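Local coordinates for protein sensor histidine kinase (PDB 3VA9) that probably senses a signal through this four-helix-bundle sensor domain and, as a whole kinase, probably transfers phosphate from ATP to a protein histidine, at residues 33-36 with 37-41; 77-80 with 81-85. All blocks are in the same frame, centred on the assembly; numbering follows the deposited sequence.

In the fold
Both contacts are local, each joining consecutive turns of a single helix in the CHASE3 sensor domain. Contact 1 (33-36 with 37-41) lies in the later part of helix 18-44; contact 2 (77-80 with 81-85) comes next along the chain, near the start of helix 75-101. Their centres are 25 Å apart, on opposite sides of the centre of the chain, and about 13 Å separates their nearest atoms. The two helices nevertheless pack together: A34 and E38 of contact 1 touch L95 further along helix 75-101, and E35 forms a salt bridge with R91. Helix 47-70 borders both, through A56 and S52 at contact 1 and L64, L67 and R68 at contact 2, so one helix spans both regions.

Contact 1 (33-36 with 37-41); sequences EAET and SERGF
This is an i to i+4 contact within helix 18-44, where E35 lies alongside R39 and S37 turns back to E33 one turn earlier. The carboxylate of E35 is stacked over one face of the R39 guanidinium, the two planes only 3° apart. OE2 of E35 is 3.6 Å from NH2 of R39, a long salt bridge in which no N-H points at the oxygen, so charge rather than a directed bond holds the pair. With CG anti to the backbone N (chi1 -173°) and the chain extended, E35 runs alongside the arginine. In this CHASE3 four-helix bundle the same carboxylate also joins helices, since OE1 forms a salt bridge with R91 of helix 75-101. With an alanine here, R91 would probably lose this mate and the R39 guanidinium the carboxylate on its face. At the other pair, O of E33 is gripped twice by S37: OG donates at 2.7 Å and the backbone N at 3.0 Å, from opposite faces of the carbonyl plane. This satisfies the buried serine hydroxyl within its own helix, while the S37 side chain touches S52 of helix 47-70.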
ATOM      1  N   GLU A  33      -5.193   1.241  -5.365  1.00 24.82           N
ATOM      2  CA  GLU A  33      -5.032   1.097  -6.805  1.00 27.96           C
ATOM      3  C   GLU A  33      -4.326  -0.210  -7.195  1.00 28.80           C
ATOM      4  O   GLU A  33      -4.678  -0.826  -8.195  1.00 33.06           O
ATOM      5  CB  GLU A  33      -4.312   2.318  -7.385  1.00 31.02           C
ATOM      6  CG  GLU A  33      -4.335   2.384  -8.902  1.00 55.08           C
ATOM      7  CD  GLU A  33      -5.750   2.396  -9.469  1.00 70.74           C
ATOM      8  OE1 GLU A  33      -6.549   3.265  -9.062  1.00 76.64           O
ATOM      9  OE2 GLU A  33      -6.060   1.540 -10.328  1.00 71.83           O
ATOM     10  N   ALA A  34      -3.347  -0.643  -6.399  1.00 24.25           N
ATOM     11  CA  ALA A  34      -2.660  -1.913  -6.658  1.00 22.67           C
ATOM     12  C   ALA A  34      -3.615  -3.090  -6.472  1.00 27.28           C
ATOM     13  O   ALA A  34      -3.655  -4.017  -7.284  1.00 23.12           O
ATOM     14  CB  ALA A  34      -1.442  -2.064  -5.738  1.00 22.19           C
ATOM     15  N   GLU A  35      -4.383  -3.043  -5.389  1.00 24.13           N
ATOM     16  CA  GLU A  35      -5.368  -4.078  -5.113  1.00 32.37           C
ATOM     17  C   GLU A  35      -6.466  -4.135  -6.179  1.00 29.13           C
ATOM     18  O   GLU A  35      -6.734  -5.187  -6.755  1.00 31.44           O
ATOM     19  CB  GLU A  35      -5.993  -3.860  -3.736  1.00 30.91           C
ATOM     20  CG  GLU A  35      -6.906  -4.987  -3.305  1.00 32.29           C
ATOM     21  CD  GLU A  35      -7.646  -4.649  -2.038  1.00 36.47           C
ATOM     22  OE1 GLU A  35      -7.127  -4.979  -0.957  1.00 32.74           O
ATOM     23  OE2 GLU A  35      -8.739  -4.041  -2.122  1.00 37.76           O
ATOM     24  N   THR A  36      -7.094  -2.998  -6.452  1.00 25.36           N
ATOM     25  CA  THR A  36      -8.173  -2.985  -7.425  1.00 29.45           C
ATOM     26  C   THR A  36      -7.675  -3.401  -8.821  1.00 36.16           C
ATOM     27  O   THR A  36      -8.383  -4.083  -9.561  1.00 38.89           O
ATOM     28  CB  THR A  36      -8.896  -1.618  -7.469  1.00 26.58           C
ATOM     29  OG1 THR A  36     -10.207  -1.795  -8.016  1.00 31.30           O
ATOM     30  CG2 THR A  36      -8.123  -0.611  -8.329  1.00 26.70           C
ATOM     31  N   SER A  37      -6.451  -3.015  -9.167  1.00 30.04           N
ATOM     32  CA  SER A  37      -5.904  -3.361 -10.478  1.00 30.16           C
ATOM     33  C   SER A  37      -5.633  -4.858 -10.584  1.00 27.03           C
ATOM     34  O   SER A  37      -5.928  -5.476 -11.599  1.00 33.11           O
ATOM     35  CB  SER A  37      -4.634  -2.564 -10.772  1.00 24.81           C
ATOM     36  OG  SER A  37      -4.950  -1.198 -10.889  1.00 31.13           O
ATOM     37  N   GLU A  38      -5.083  -5.434  -9.525  1.00 23.01           N
ATOM     38  CA  GLU A  38      -4.849  -6.870  -9.475  1.00 31.02           C
ATOM     39  C   GLU A  38      -6.162  -7.646  -9.608  1.00 27.97           C
ATOM     40  O   GLU A  38      -6.246  -8.614 -10.357  1.00 34.40           O
ATOM     41  CB  GLU A  38      -4.097  -7.243  -8.193  1.00 29.30           C
ATOM     42  CG  GLU A  38      -4.108  -8.720  -7.863  1.00 34.68           C
ATOM     43  CD  GLU A  38      -5.254  -9.091  -6.946  1.00 42.87           C
ATOM     44  OE1 GLU A  38      -5.221  -8.668  -5.777  1.00 42.30           O
ATOM     45  OE2 GLU A  38      -6.188  -9.797  -7.392  1.00 49.71           O
ATOM     46  N   ARG A  39      -7.190  -7.209  -8.895  1.00 21.69           N
ATOM     47  CA  ARG A  39      -8.516  -7.820  -9.022  1.00 25.65           C
ATOM     48  C   ARG A  39      -9.076  -7.688 -10.427  1.00 23.99           C
ATOM     49  O   ARG A  39      -9.637  -8.635 -10.960  1.00 32.34           O
ATOM     50  CB  ARG A  39      -9.486  -7.223  -8.007  1.00 25.99           C
ATOM     51  CG  ARG A  39      -9.052  -7.523  -6.604  1.00 30.31           C
ATOM     52  CD  ARG A  39     -10.051  -7.073  -5.568  1.00 29.06           C
ATOM     53  NE  ARG A  39      -9.541  -7.449  -4.257  1.00 27.44           N
ATOM     54  CZ  ARG A  39     -10.117  -7.148  -3.104  1.00 28.37           C
ATOM     55  NH1 ARG A  39     -11.258  -6.460  -3.081  1.00 26.72           N
ATOM     56  NH2 ARG A  39      -9.551  -7.555  -1.976  1.00 21.79           N
ATOM     57  N   GLY A  40      -8.912  -6.519 -11.031  1.00 27.71           N
ATOM     58  CA  GLY A  40      -9.350  -6.313 -12.404  1.00 27.71           C
ATOM     59  C   GLY A  40      -8.653  -7.245 -13.391  1.00 32.11           C
ATOM     60  O   GLY A  40      -9.280  -7.732 -14.337  1.00 36.27           O
ATOM     61  N   PHE A  41      -7.363  -7.502 -13.161  1.00 29.32           N
ATOM     62  CA  PHE A  41      -6.565  -8.406 -14.005  1.00 30.26           C
ATOM     63  C   PHE A  41      -7.025  -9.858 -13.880  1.00 30.15           C
ATOM     64  O   PHE A  41      -7.165 -10.560 -14.886  1.00 29.14           O
ATOM     65  CB  PHE A  41      -5.074  -8.298 -13.656  1.00 31.21           C
ATOM     66  CG  PHE A  41      -4.174  -9.207 -14.471  1.00 37.31           C
ATOM     67  CD1 PHE A  41      -4.197  -9.172 -15.860  1.00 22.84           C
ATOM     68  CD2 PHE A  41      -3.289 -10.077 -13.842  1.00 32.74           C
ATOM     69  CE1 PHE A  41      -3.361  -9.998 -16.612  1.00 29.42           C
ATOM     70  CE2 PHE A  41      -2.446 -10.899 -14.585  1.00 34.93           C
ATOM     71  CZ  PHE A  41      -2.482 -10.859 -15.975  1.00 31.24           C
TER

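Contact 2 (77-80 with 81-85); sequences QIAH and IDELR
The carbonyl O of I78 takes the backbone N-H of D82 at 2.8 Å, with an N-H...O angle of 161°. Other groups crowd the same oxygen: the methyl CG2 of I81 comes within 3.0 Å of I78 O, and the carboxylate carbon CG of D82 lies 3.2 Å from it. In I81 that methyl occupies the position between backbone N and carbonyl carbon, while CG1 runs anti to N (chi1 -152°) and carries the other branch away from the preceding turn. The I81 side chain packs on L67 and R68 of helix 47-70. The side chains of I78 and D82 cross at a slant, CG2 of the isoleucine 4.0 Å from OD2 of the aspartate; the stronger polar partner of D82 is R68, which forms a salt bridge with OD1.

On a neighbouring part of the helix surface, H80 and E83 run side by side. ND1 of H80 donates a weak hydrogen bond to OE1 of E83, 3.4 Å long, and the oxygen sits at the edge of the imidazole near its plane. The carboxylate is turned 78° from the ring, so the two groups do not stack. The bend of E83 at chi2 also leaves its CD 3.2 Å from the carbonyl O of A79. On the bundle side, H80 touches L132 and L84 touches S128 and L129 of helix 121-142. L84 also meets L64 of helix 47-70, so its buried side chain sits between two neighbouring helices, as core residues do in a four-helix bundle.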
ATOM      1  N   GLN A  77       8.139   9.492  13.810  1.00 65.18           N
ATOM      2  CA  GLN A  77       7.509   9.349  12.503  1.00 63.24           C
ATOM      3  C   GLN A  77       8.260   8.361  11.613  1.00 57.15           C
ATOM      4  O   GLN A  77       7.644   7.557  10.916  1.00 57.95           O
ATOM      5  CB  GLN A  77       7.388  10.706  11.806  1.00 61.92           C
ATOM      6  CG  GLN A  77       6.304  11.597  12.379  1.00 65.19           C
ATOM      7  CD  GLN A  77       4.919  11.008  12.217  1.00 63.05           C
ATOM      8  OE1 GLN A  77       4.627   9.924  12.720  1.00 63.51           O
ATOM      9  NE2 GLN A  77       4.054  11.724  11.512  1.00 64.67           N
ATOM     10  N   ILE A  78       9.587   8.436  11.634  1.00 60.65           N
ATOM     11  CA  ILE A  78      10.423   7.504  10.888  1.00 65.46           C
ATOM     12  C   ILE A  78      10.104   6.071  11.299  1.00 60.04           C
ATOM     13  O   ILE A  78      10.031   5.178  10.453  1.00 54.94           O
ATOM     14  CB  ILE A  78      11.930   7.791  11.097  1.00 75.16           C
ATOM     15  CG1 ILE A  78      12.335   9.078  10.374  1.00 80.58           C
ATOM     16  CG2 ILE A  78      12.784   6.626  10.600  1.00 68.76           C
ATOM     17  CD1 ILE A  78      12.154   9.022   8.865  1.00 78.36           C
ATOM     18  N   ALA A  79       9.908   5.860  12.599  1.00 55.92           N
ATOM     19  CA  ALA A  79       9.550   4.540  13.112  1.00 46.88           C
ATOM     20  C   ALA A  79       8.179   4.114  12.588  1.00 44.39           C
ATOM     21  O   ALA A  79       7.993   2.973  12.173  1.00 44.79           O
ATOM     22  CB  ALA A  79       9.569   4.531  14.631  1.00 43.59           C
ATOM     23  N   HIS A  80       7.225   5.038  12.603  1.00 41.87           N
ATOM     24  CA  HIS A  80       5.882   4.756  12.094  1.00 46.29           C
ATOM     25  C   HIS A  80       5.888   4.466  10.597  1.00 43.15           C
ATOM     26  O   HIS A  80       5.110   3.647  10.116  1.00 49.22           O
ATOM     27  CB  HIS A  80       4.910   5.905  12.399  1.00 48.53           C
ATOM     28  CG  HIS A  80       4.571   6.043  13.851  1.00 67.05           C
ATOM     29  ND1 HIS A  80       4.219   4.970  14.642  1.00 70.64           N
ATOM     30  CD2 HIS A  80       4.511   7.136  14.651  1.00 71.23           C
ATOM     31  CE1 HIS A  80       3.971   5.393  15.869  1.00 73.04           C
ATOM     32  NE2 HIS A  80       4.139   6.701  15.902  1.00 75.56           N
ATOM     33  N   ILE A  81       6.760   5.143   9.858  1.00 41.49           N
ATOM     34  CA  ILE A  81       6.869   4.889   8.434  1.00 42.92           C
ATOM     35  C   ILE A  81       7.547   3.535   8.194  1.00 40.92           C
ATOM     36  O   ILE A  81       7.127   2.766   7.323  1.00 35.77           O
ATOM     37  CB  ILE A  81       7.583   6.036   7.687  1.00 53.34           C
ATOM     38  CG1 ILE A  81       7.104   6.098   6.237  1.00 70.21           C
ATOM     39  CG2 ILE A  81       9.081   5.874   7.734  1.00 53.05           C
ATOM     40  CD1 ILE A  81       7.913   7.032   5.379  1.00 81.85           C
ATOM     41  N   ASP A  82       8.570   3.230   8.990  1.00 34.76           N
ATOM     42  CA  ASP A  82       9.194   1.914   8.934  1.00 40.78           C
ATOM     43  C   ASP A  82       8.132   0.842   9.087  1.00 36.84           C
ATOM     44  O   ASP A  82       8.091  -0.122   8.322  1.00 40.46           O
ATOM     45  CB  ASP A  82      10.235   1.754  10.038  1.00 43.20           C
ATOM     46  CG  ASP A  82      11.522   2.469   9.727  1.00 50.07           C
ATOM     47  OD1 ASP A  82      11.739   2.793   8.541  1.00 50.39           O
ATOM     48  OD2 ASP A  82      12.316   2.700  10.668  1.00 51.08           O
ATOM     49  N   GLU A  83       7.269   1.025  10.079  1.00 37.20           N
ATOM     50  CA  GLU A  83       6.199   0.071  10.358  1.00 45.80           C
ATOM     51  C   GLU A  83       5.205  -0.067   9.203  1.00 39.48           C
ATOM     52  O   GLU A  83       4.893  -1.186   8.785  1.00 38.33           O
ATOM     53  CB  GLU A  83       5.502   0.430  11.675  1.00 49.18           C
ATOM     54  CG  GLU A  83       6.382   0.130  12.887  1.00 61.01           C
ATOM     55  CD  GLU A  83       6.192   1.101  14.043  1.00 71.06           C
ATOM     56  OE1 GLU A  83       5.147   1.785  14.102  1.00 73.29           O
ATOM     57  OE2 GLU A  83       7.100   1.170  14.901  1.00 72.58           O
ATOM     58  N   LEU A  84       4.726   1.061   8.683  1.00 36.83           N
ATOM     59  CA  LEU A  84       3.849   1.053   7.509  1.00 31.91           C
ATOM     60  C   LEU A  84       4.495   0.266   6.362  1.00 31.39           C
ATOM     61  O   LEU A  84       3.864  -0.592   5.742  1.00 36.95           O
ATOM     62  CB  LEU A  84       3.549   2.482   7.045  1.00 31.23           C
ATOM     63  CG  LEU A  84       2.788   2.585   5.718  1.00 40.09           C
ATOM     64  CD1 LEU A  84       1.377   2.050   5.876  1.00 33.46           C
ATOM     65  CD2 LEU A  84       2.759   4.020   5.194  1.00 42.48           C
ATOM     66  N   ARG A  85       5.767   0.563   6.106  1.00 24.75           N
ATOM     67  CA  ARG A  85       6.517  -0.054   5.014  1.00 29.94           C
ATOM     68  C   ARG A  85       6.613  -1.569   5.126  1.00 26.92           C
ATOM     69  O   ARG A  85       6.522  -2.279   4.122  1.00 32.47           O
ATOM     70  CB  ARG A  85       7.928   0.525   4.952  1.00 34.88           C
ATOM     71  CG  ARG A  85       8.725  -0.012   3.789  1.00 47.16           C
ATOM     72  CD  ARG A  85       8.944   1.085   2.770  1.00 53.82           C
ATOM     73  NE  ARG A  85       9.110   0.572   1.416  1.00 50.94           N
ATOM     74  CZ  ARG A  85       9.784   1.216   0.469  1.00 47.57           C
ATOM     75  NH1 ARG A  85      10.362   2.379   0.747  1.00 34.16           N
ATOM     76  NH2 ARG A  85       9.885   0.696  -0.747  1.00 50.83           N
TER